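Local coordinates for protein 5,10-methylenetetrahydrofolate dehydrogenase (Bombyx mori, PDB 5ZF1) that probably oxidises 5,10-methylenetetrahydrofolate with NADP+ as the hydride acceptor, a step of one-carbon folate metabolism, at residues L225-D239 and D257-T271. Numbering follows the deposited sequence.
Sequences LIKADMVKPGATIID and DVDYEEVSKIAGAIT
D239 and D257 meet through one carboxylate oxygen. D239 OD2 accepts the backbone N-H of D257 at 2.7 Å, nearly straight, on the syn side and 26° out of the carboxylate plane. With CG anti to the backbone N (chi1 -170°), the carboxylate of D239 swings across to the 257-271 segment. Its other oxygen, OD1, is bonded by the backbone N of G241 and lies 3.8 Å from D257 OD2. That nearby like charge would probably favour protonation, but the two N-H groups gripping D239 work the other way. An alanine here would probably leave the N-H groups of D257 and G241 without their carboxylate acceptor. Beside this bond, I226 N donates to D257 O and D259 N to I226 O. On the strand side, T271 OG1 accepts D239 N at 3.0 Å.

I237 is the apolar centre. Its CG2 touches V258 CG2 at 3.9 Å, while its CG1 lies against A267 CB and V263 CG1. V231 adds to this layer: its CG2 meets V263 CG1 roughly at a right angle, and its CG1 rests on I266 CG2.

The segments contribute neighbouring parallel strands, 236-239 and 269-270, to the six-stranded sheet of the Rossmann-type NAD(P)-binding domain. I237 N bonds A269 O, and T271 N bonds I237 O. Just before the strands, A235 O takes G268 N at 2.7 Å in a bent bond (N-H...O angle 139°). A side chain on G268 would run into G234 O.

D259 is the N-cap of helix 260-263. Farther out, strand 215-218 flanks 236-239 on its other edge, and helix 140-151 covers I238 and T271.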
ATOM      1  N   LEU B 225     -15.878  19.713  -2.462  1.00 35.59           N
ATOM      2  CA  LEU B 225     -15.715  21.144  -2.254  1.00 38.35           C
ATOM      3  C   LEU B 225     -15.163  21.353  -0.854  1.00 34.31           C
ATOM      4  O   LEU B 225     -15.818  21.007   0.135  1.00 31.92           O
ATOM      5  CB  LEU B 225     -17.029  21.899  -2.458  1.00 37.62           C
ATOM      6  CG  LEU B 225     -16.870  23.421  -2.451  1.00 45.32           C
ATOM      7  CD1 LEU B 225     -15.754  23.849  -3.400  1.00 43.74           C
ATOM      8  CD2 LEU B 225     -18.184  24.107  -2.816  1.00 48.30           C
ATOM      9  N   ILE B 226     -13.950  21.892  -0.776  1.00 32.30           N
ATOM     10  CA  ILE B 226     -13.393  22.337   0.495  1.00 28.68           C
ATOM     11  C   ILE B 226     -13.883  23.760   0.722  1.00 27.93           C
ATOM     12  O   ILE B 226     -13.530  24.668  -0.029  1.00 31.40           O
ATOM     13  CB  ILE B 226     -11.862  22.274   0.502  1.00 25.16           C
ATOM     14  CG1 ILE B 226     -11.377  20.859   0.187  1.00 27.98           C
ATOM     15  CG2 ILE B 226     -11.340  22.706   1.856  1.00 29.24           C
ATOM     16  CD1 ILE B 226     -11.881  19.825   1.150  1.00 28.32           C
ATOM     17  N   LYS B 227     -14.701  23.949   1.743  1.00 30.52           N
ATOM     18  CA  LYS B 227     -15.202  25.264   2.110  1.00 31.24           C
ATOM     19  C   LYS B 227     -14.443  25.793   3.316  1.00 33.28           C
ATOM     20  O   LYS B 227     -13.817  25.042   4.064  1.00 29.83           O
ATOM     21  CB  LYS B 227     -16.699  25.212   2.421  1.00 36.19           C
ATOM     22  CG  LYS B 227     -17.509  24.363   1.465  1.00 39.92           C
ATOM     23  CD  LYS B 227     -18.992  24.465   1.801  1.00 50.33           C
ATOM     24  CE  LYS B 227     -19.621  23.101   2.066  1.00 51.50           C
ATOM     25  NZ  LYS B 227     -19.108  22.432   3.298  1.00 46.68           N
ATOM     26  N   ALA B 228     -14.530  27.113   3.514  1.00 36.58           N
ATOM     27  CA  ALA B 228     -13.754  27.754   4.570  1.00 36.52           C
ATOM     28  C   ALA B 228     -14.088  27.193   5.947  1.00 27.41           C
ATOM     29  O   ALA B 228     -13.205  27.101   6.809  1.00 30.82           O
ATOM     30  CB  ALA B 228     -13.974  29.268   4.538  1.00 38.41           C
ATOM     31  N   ASP B 229     -15.341  26.785   6.172  1.00 33.60           N
ATOM     32  CA  ASP B 229     -15.694  26.231   7.474  1.00 30.18           C
ATOM     33  C   ASP B 229     -15.146  24.827   7.689  1.00 30.94           C
ATOM     34  O   ASP B 229     -15.320  24.274   8.782  1.00 27.08           O
ATOM     35  CB  ASP B 229     -17.214  26.232   7.654  1.00 40.61           C
ATOM     36  CG  ASP B 229     -17.930  25.426   6.588  1.00 45.74           C
ATOM     37  OD1 ASP B 229     -17.280  25.017   5.605  1.00 49.67           O
ATOM     38  OD2 ASP B 229     -19.153  25.206   6.735  1.00 57.99           O
ATOM     39  N   MET B 230     -14.495  24.243   6.686  1.00 26.44           N
ATOM     40  CA  MET B 230     -13.867  22.939   6.825  1.00 22.68           C
ATOM     41  C   MET B 230     -12.391  23.040   7.154  1.00 22.61           C
ATOM     42  O   MET B 230     -11.748  22.010   7.340  1.00 24.05           O
ATOM     43  CB  MET B 230     -14.047  22.122   5.538  1.00 20.70           C
ATOM     44  CG  MET B 230     -15.510  21.746   5.264  1.00 28.09           C
ATOM     45  SD  MET B 230     -15.826  21.172   3.588  1.00 28.76           S
ATOM     46  CE  MET B 230     -14.693  19.779   3.471  1.00 27.66           C
ATOM     47  N   VAL B 231     -11.834  24.248   7.218  1.00 21.82           N
ATOM     48  CA  VAL B 231     -10.388  24.426   7.227  1.00 23.50           C
ATOM     49  C   VAL B 231      -9.953  24.906   8.601  1.00 26.90           C
ATOM     50  O   VAL B 231     -10.529  25.850   9.160  1.00 25.96           O
ATOM     51  CB  VAL B 231      -9.940  25.383   6.114  1.00 27.07           C
ATOM     52  CG1 VAL B 231      -8.423  25.630   6.176  1.00 26.28           C
ATOM     53  CG2 VAL B 231     -10.340  24.804   4.768  1.00 28.64           C
ATOM     54  N   LYS B 232      -8.973  24.228   9.156  1.00 23.82           N
ATOM     55  CA  LYS B 232      -8.340  24.679  10.376  1.00 20.30           C
ATOM     56  C   LYS B 232      -7.509  25.916  10.062  1.00 22.62           C
ATOM     57  O   LYS B 232      -6.754  25.914   9.086  1.00 23.33           O
ATOM     58  CB  LYS B 232      -7.456  23.560  10.925  1.00 23.92           C
ATOM     59  CG  LYS B 232      -6.842  23.800  12.285  1.00 26.81           C
ATOM     60  CD  LYS B 232      -5.945  22.618  12.660  1.00 31.17           C
ATOM     61  CE  LYS B 232      -5.078  22.906  13.862  1.00 35.63           C
ATOM     62  NZ  LYS B 232      -4.511  21.634  14.391  1.00 44.96           N
ATOM     63  N   PRO B 233      -7.607  26.985  10.851  1.00 32.10           N
ATOM     64  CA  PRO B 233      -6.767  28.157  10.574  1.00 26.65           C
ATOM     65  C   PRO B 233      -5.294  27.770  10.509  1.00 23.89           C
ATOM     66  O   PRO B 233      -4.786  27.045  11.365  1.00 30.01           O
ATOM     67  CB  PRO B 233      -7.065  29.095  11.755  1.00 31.32           C
ATOM     68  CG  PRO B 233      -8.421  28.679  12.225  1.00 32.50           C
ATOM     69  CD  PRO B 233      -8.467  27.186  12.030  1.00 33.51           C
ATOM     70  N   GLY B 234      -4.619  28.232   9.453  1.00 24.63           N
ATOM     71  CA  GLY B 234      -3.225  27.920   9.234  1.00 23.30           C
ATOM     72  C   GLY B 234      -2.944  26.595   8.560  1.00 23.32           C
ATOM     73  O   GLY B 234      -1.775  26.251   8.391  1.00 24.65           O
ATOM     74  N   ALA B 235      -3.970  25.844   8.159  1.00 20.25           N
ATOM     75  CA  ALA B 235      -3.738  24.548   7.528  1.00 18.20           C
ATOM     76  C   ALA B 235      -3.240  24.700   6.086  1.00 21.80           C
ATOM     77  O   ALA B 235      -3.376  25.743   5.448  1.00 21.33           O
ATOM     78  CB  ALA B 235      -5.024  23.716   7.552  1.00 19.57           C
ATOM     79  N   THR B 236      -2.669  23.619   5.562  1.00 16.08           N
ATOM     80  CA  THR B 236      -2.134  23.595   4.219  1.00 16.04           C
ATOM     81  C   THR B 236      -3.107  22.822   3.347  1.00 21.39           C
ATOM     82  O   THR B 236      -3.481  21.700   3.697  1.00 19.01           O
ATOM     83  CB  THR B 236      -0.762  22.922   4.203  1.00 20.77           C
ATOM     84  OG1 THR B 236       0.145  23.685   5.015  1.00 19.55           O
ATOM     85  CG2 THR B 236      -0.226  22.800   2.802  1.00 20.79           C
ATOM     86  N   ILE B 237      -3.503  23.422   2.235  1.00 22.03           N
ATOM     87  CA  ILE B 237      -4.484  22.859   1.311  1.00 20.19           C
ATOM     88  C   ILE B 237      -3.812  22.675  -0.039  1.00 23.19           C
ATOM     89  O   ILE B 237      -3.379  23.651  -0.661  1.00 24.57           O
ATOM     90  CB  ILE B 237      -5.720  23.761   1.183  1.00 21.92           C
ATOM     91  CG1 ILE B 237      -6.248  24.175   2.562  1.00 24.71           C
ATOM     92  CG2 ILE B 237      -6.791  23.099   0.275  1.00 24.93           C
ATOM     93  CD1 ILE B 237      -6.910  23.075   3.336  1.00 25.07           C
ATOM     94  N   ILE B 238      -3.747  21.432  -0.511  1.00 21.35           N
ATOM     95  CA  ILE B 238      -3.208  21.130  -1.833  1.00 20.43           C
ATOM     96  C   ILE B 238      -4.303  20.472  -2.660  1.00 21.44           C
ATOM     97  O   ILE B 238      -4.793  19.391  -2.302  1.00 20.13           O
ATOM     98  CB  ILE B 238      -1.973  20.231  -1.761  1.00 24.09           C
ATOM     99  CG1 ILE B 238      -0.837  20.994  -1.071  1.00 26.61           C
ATOM    100  CG2 ILE B 238      -1.569  19.769  -3.175  1.00 25.44           C
ATOM    101  CD1 ILE B 238       0.338  20.137  -0.674  1.00 30.29           C
ATOM    102  N   ASP B 239      -4.682  21.130  -3.759  1.00 20.41           N
ATOM    103  CA  ASP B 239      -5.617  20.597  -4.742  1.00 24.04           C
ATOM    104  C   ASP B 239      -4.830  19.930  -5.867  1.00 23.14           C
ATOM    105  O   ASP B 239      -4.130  20.602  -6.628  1.00 21.34           O
ATOM    106  CB  ASP B 239      -6.521  21.722  -5.256  1.00 22.53           C
ATOM    107  CG  ASP B 239      -7.680  21.216  -6.087  1.00 32.95           C
ATOM    108  OD1 ASP B 239      -7.718  20.010  -6.393  1.00 26.35           O
ATOM    109  OD2 ASP B 239      -8.568  22.036  -6.427  1.00 33.65           O
ATOM    110  N   ASP B 257     -11.213  22.038  -6.640  1.00 44.39           N
ATOM    111  CA  ASP B 257     -11.935  21.414  -5.536  1.00 40.52           C
ATOM    112  C   ASP B 257     -12.020  22.298  -4.302  1.00 38.57           C
ATOM    113  O   ASP B 257     -12.422  21.814  -3.239  1.00 37.35           O
ATOM    114  CB  ASP B 257     -11.266  20.095  -5.152  1.00 36.44           C
ATOM    115  CG  ASP B 257     -11.651  18.961  -6.066  1.00 47.60           C
ATOM    116  OD1 ASP B 257     -12.711  19.063  -6.719  1.00 50.17           O
ATOM    117  OD2 ASP B 257     -10.896  17.964  -6.120  1.00 50.56           O
ATOM    118  N   VAL B 258     -11.635  23.568  -4.407  1.00 30.78           N
ATOM    119  CA  VAL B 258     -11.477  24.439  -3.249  1.00 34.12           C
ATOM    120  C   VAL B 258     -12.185  25.759  -3.515  1.00 35.30           C
ATOM    121  O   VAL B 258     -12.079  26.328  -4.608  1.00 38.07           O
ATOM    122  CB  VAL B 258      -9.986  24.675  -2.919  1.00 35.77           C
ATOM    123  CG1 VAL B 258      -9.835  25.537  -1.662  1.00 30.78           C
ATOM    124  CG2 VAL B 258      -9.271  23.348  -2.731  1.00 26.32           C
ATOM    125  N   ASP B 259     -12.914  26.241  -2.512  1.00 31.79           N
ATOM    126  CA  ASP B 259     -13.471  27.590  -2.543  1.00 42.02           C
ATOM    127  C   ASP B 259     -12.307  28.535  -2.276  1.00 40.24           C
ATOM    128  O   ASP B 259     -12.075  28.991  -1.153  1.00 45.50           O
ATOM    129  CB  ASP B 259     -14.592  27.735  -1.520  1.00 42.79           C
ATOM    130  CG  ASP B 259     -15.251  29.106  -1.553  1.00 57.15           C
ATOM    131  OD1 ASP B 259     -14.732  30.021  -2.228  1.00 51.37           O
ATOM    132  OD2 ASP B 259     -16.307  29.258  -0.903  1.00 57.40           O
ATOM    133  N   TYR B 260     -11.560  28.829  -3.346  1.00 38.95           N
ATOM    134  CA  TYR B 260     -10.258  29.476  -3.199  1.00 41.93           C
ATOM    135  C   TYR B 260     -10.372  30.814  -2.480  1.00 45.95           C
ATOM    136  O   TYR B 260      -9.611  31.089  -1.548  1.00 43.09           O
ATOM    137  CB  TYR B 260      -9.596  29.650  -4.564  1.00 43.95           C
ATOM    138  CG  TYR B 260      -8.205  30.238  -4.478  1.00 43.91           C
ATOM    139  CD1 TYR B 260      -7.995  31.600  -4.635  1.00 49.13           C
ATOM    140  CD2 TYR B 260      -7.103  29.432  -4.221  1.00 45.45           C
ATOM    141  CE1 TYR B 260      -6.725  32.145  -4.550  1.00 51.01           C
ATOM    142  CE2 TYR B 260      -5.832  29.963  -4.130  1.00 43.61           C
ATOM    143  CZ  TYR B 260      -5.647  31.321  -4.298  1.00 54.92           C
ATOM    144  OH  TYR B 260      -4.384  31.859  -4.210  1.00 54.72           O
ATOM    145  N   GLU B 261     -11.326  31.657  -2.889  1.00 45.85           N
ATOM    146  CA  GLU B 261     -11.387  33.006  -2.335  1.00 48.96           C
ATOM    147  C   GLU B 261     -11.600  32.981  -0.828  1.00 41.54           C
ATOM    148  O   GLU B 261     -10.928  33.707  -0.088  1.00 44.85           O
ATOM    149  CB  GLU B 261     -12.487  33.822  -3.016  1.00 51.75           C
ATOM    150  CG  GLU B 261     -12.584  35.244  -2.476  1.00 59.78           C
ATOM    151  CD  GLU B 261     -13.694  36.060  -3.115  1.00 63.55           C
ATOM    152  OE1 GLU B 261     -14.092  35.746  -4.257  1.00 64.98           O
ATOM    153  OE2 GLU B 261     -14.163  37.023  -2.472  1.00 70.53           O
ATOM    154  N   GLU B 262     -12.514  32.137  -0.348  1.00 36.92           N
ATOM    155  CA  GLU B 262     -12.777  32.104   1.086  1.00 40.29           C
ATOM    156  C   GLU B 262     -11.730  31.285   1.832  1.00 37.97           C
ATOM    157  O   GLU B 262     -11.278  31.691   2.909  1.00 39.13           O
ATOM    158  CB  GLU B 262     -14.176  31.556   1.357  1.00 35.09           C
ATOM    159  CG  GLU B 262     -15.302  32.547   1.057  1.00 49.06           C
ATOM    160  CD  GLU B 262     -14.991  33.964   1.530  1.00 56.15           C
ATOM    161  OE1 GLU B 262     -14.659  34.150   2.723  1.00 56.93           O
ATOM    162  OE2 GLU B 262     -15.075  34.896   0.700  1.00 64.53           O
ATOM    163  N   VAL B 263     -11.315  30.147   1.268  1.00 38.73           N
ATOM    164  CA  VAL B 263     -10.365  29.293   1.974  1.00 32.66           C
ATOM    165  C   VAL B 263      -9.008  29.969   2.081  1.00 32.22           C
ATOM    166  O   VAL B 263      -8.301  29.789   3.079  1.00 32.79           O
ATOM    167  CB  VAL B 263     -10.279  27.915   1.291  1.00 33.95           C
ATOM    168  CG1 VAL B 263      -9.057  27.126   1.777  1.00 27.73           C
ATOM    169  CG2 VAL B 263     -11.548  27.145   1.575  1.00 31.00           C
ATOM    170  N   SER B 264      -8.638  30.782   1.081  1.00 34.58           N
ATOM    171  CA  SER B 264      -7.388  31.538   1.140  1.00 30.61           C
ATOM    172  C   SER B 264      -7.343  32.476   2.337  1.00 34.98           C
ATOM    173  O   SER B 264      -6.254  32.806   2.816  1.00 35.56           O
ATOM    174  CB  SER B 264      -7.183  32.341  -0.145  1.00 40.64           C
ATOM    175  OG  SER B 264      -7.119  31.496  -1.280  1.00 47.40           O
ATOM    176  N   LYS B 265      -8.506  32.924   2.826  1.00 37.23           N
ATOM    177  CA  LYS B 265      -8.572  33.758   4.020  1.00 37.54           C
ATOM    178  C   LYS B 265      -8.344  32.980   5.309  1.00 44.73           C
ATOM    179  O   LYS B 265      -8.150  33.602   6.359  1.00 42.86           O
ATOM    180  CB  LYS B 265      -9.932  34.460   4.112  1.00 38.31           C
ATOM    181  CG  LYS B 265     -10.276  35.387   2.966  1.00 50.31           C
ATOM    182  CD  LYS B 265     -11.688  35.931   3.154  1.00 55.37           C
ATOM    183  CE  LYS B 265     -12.167  36.713   1.944  1.00 62.37           C
ATOM    184  NZ  LYS B 265     -13.654  36.858   1.949  1.00 55.81           N
ATOM    185  N   ILE B 266      -8.378  31.650   5.265  1.00 34.80           N
ATOM    186  CA  ILE B 266      -8.259  30.822   6.455  1.00 40.37           C
ATOM    187  C   ILE B 266      -6.968  30.015   6.456  1.00 33.24           C
ATOM    188  O   ILE B 266      -6.299  29.908   7.486  1.00 34.73           O
ATOM    189  CB  ILE B 266      -9.483  29.885   6.594  1.00 35.34           C
ATOM    190  CG1 ILE B 266     -10.787  30.673   6.462  1.00 44.54           C
ATOM    191  CG2 ILE B 266      -9.426  29.139   7.924  1.00 38.74           C
ATOM    192  CD1 ILE B 266     -11.019  31.643   7.598  1.00 43.84           C
ATOM    193  N   ALA B 267      -6.619  29.425   5.316  1.00 31.78           N
ATOM    194  CA  ALA B 267      -5.511  28.491   5.235  1.00 28.75           C
ATOM    195  C   ALA B 267      -4.177  29.200   5.443  1.00 34.83           C
ATOM    196  O   ALA B 267      -4.039  30.403   5.216  1.00 32.41           O
ATOM    197  CB  ALA B 267      -5.505  27.786   3.879  1.00 21.32           C
ATOM    198  N   GLY B 268      -3.183  28.426   5.887  1.00 24.13           N
ATOM    199  CA  GLY B 268      -1.823  28.938   5.964  1.00 28.32           C
ATOM    200  C   GLY B 268      -1.078  28.871   4.648  1.00 32.96           C
ATOM    201  O   GLY B 268      -0.208  29.702   4.388  1.00 26.40           O
ATOM    202  N   ALA B 269      -1.399  27.895   3.800  1.00 22.50           N
ATOM    203  CA  ALA B 269      -0.735  27.732   2.515  1.00 23.58           C
ATOM    204  C   ALA B 269      -1.720  27.024   1.603  1.00 25.75           C
ATOM    205  O   ALA B 269      -2.491  26.196   2.083  1.00 23.80           O
ATOM    206  CB  ALA B 269       0.560  26.927   2.644  1.00 27.68           C
ATOM    207  N   ILE B 270      -1.721  27.369   0.314  1.00 22.80           N
ATOM    208  CA  ILE B 270      -2.734  26.837  -0.594  1.00 20.33           C
ATOM    209  C   ILE B 270      -2.189  26.788  -2.015  1.00 27.37           C
ATOM    210  O   ILE B 270      -1.402  27.639  -2.435  1.00 28.38           O
ATOM    211  CB  ILE B 270      -4.026  27.686  -0.524  1.00 26.73           C
ATOM    212  CG1 ILE B 270      -5.184  26.996  -1.247  1.00 29.45           C
ATOM    213  CG2 ILE B 270      -3.778  29.090  -1.094  1.00 28.42           C
ATOM    214  CD1 ILE B 270      -6.518  27.752  -1.095  1.00 30.99           C
ATOM    215  N   THR B 271      -2.622  25.783  -2.768  1.00 24.45           N
ATOM    216  CA  THR B 271      -2.378  25.801  -4.200  1.00 28.12           C
ATOM    217  C   THR B 271      -3.172  26.932  -4.852  1.00 34.73           C
ATOM    218  O   THR B 271      -4.325  27.177  -4.483  1.00 30.42           O
ATOM    219  CB  THR B 271      -2.769  24.465  -4.834  1.00 33.30           C
ATOM    220  OG1 THR B 271      -3.943  23.963  -4.184  1.00 24.98           O
ATOM    221  CG2 THR B 271      -1.629  23.470  -4.651  1.00 23.56           C
TER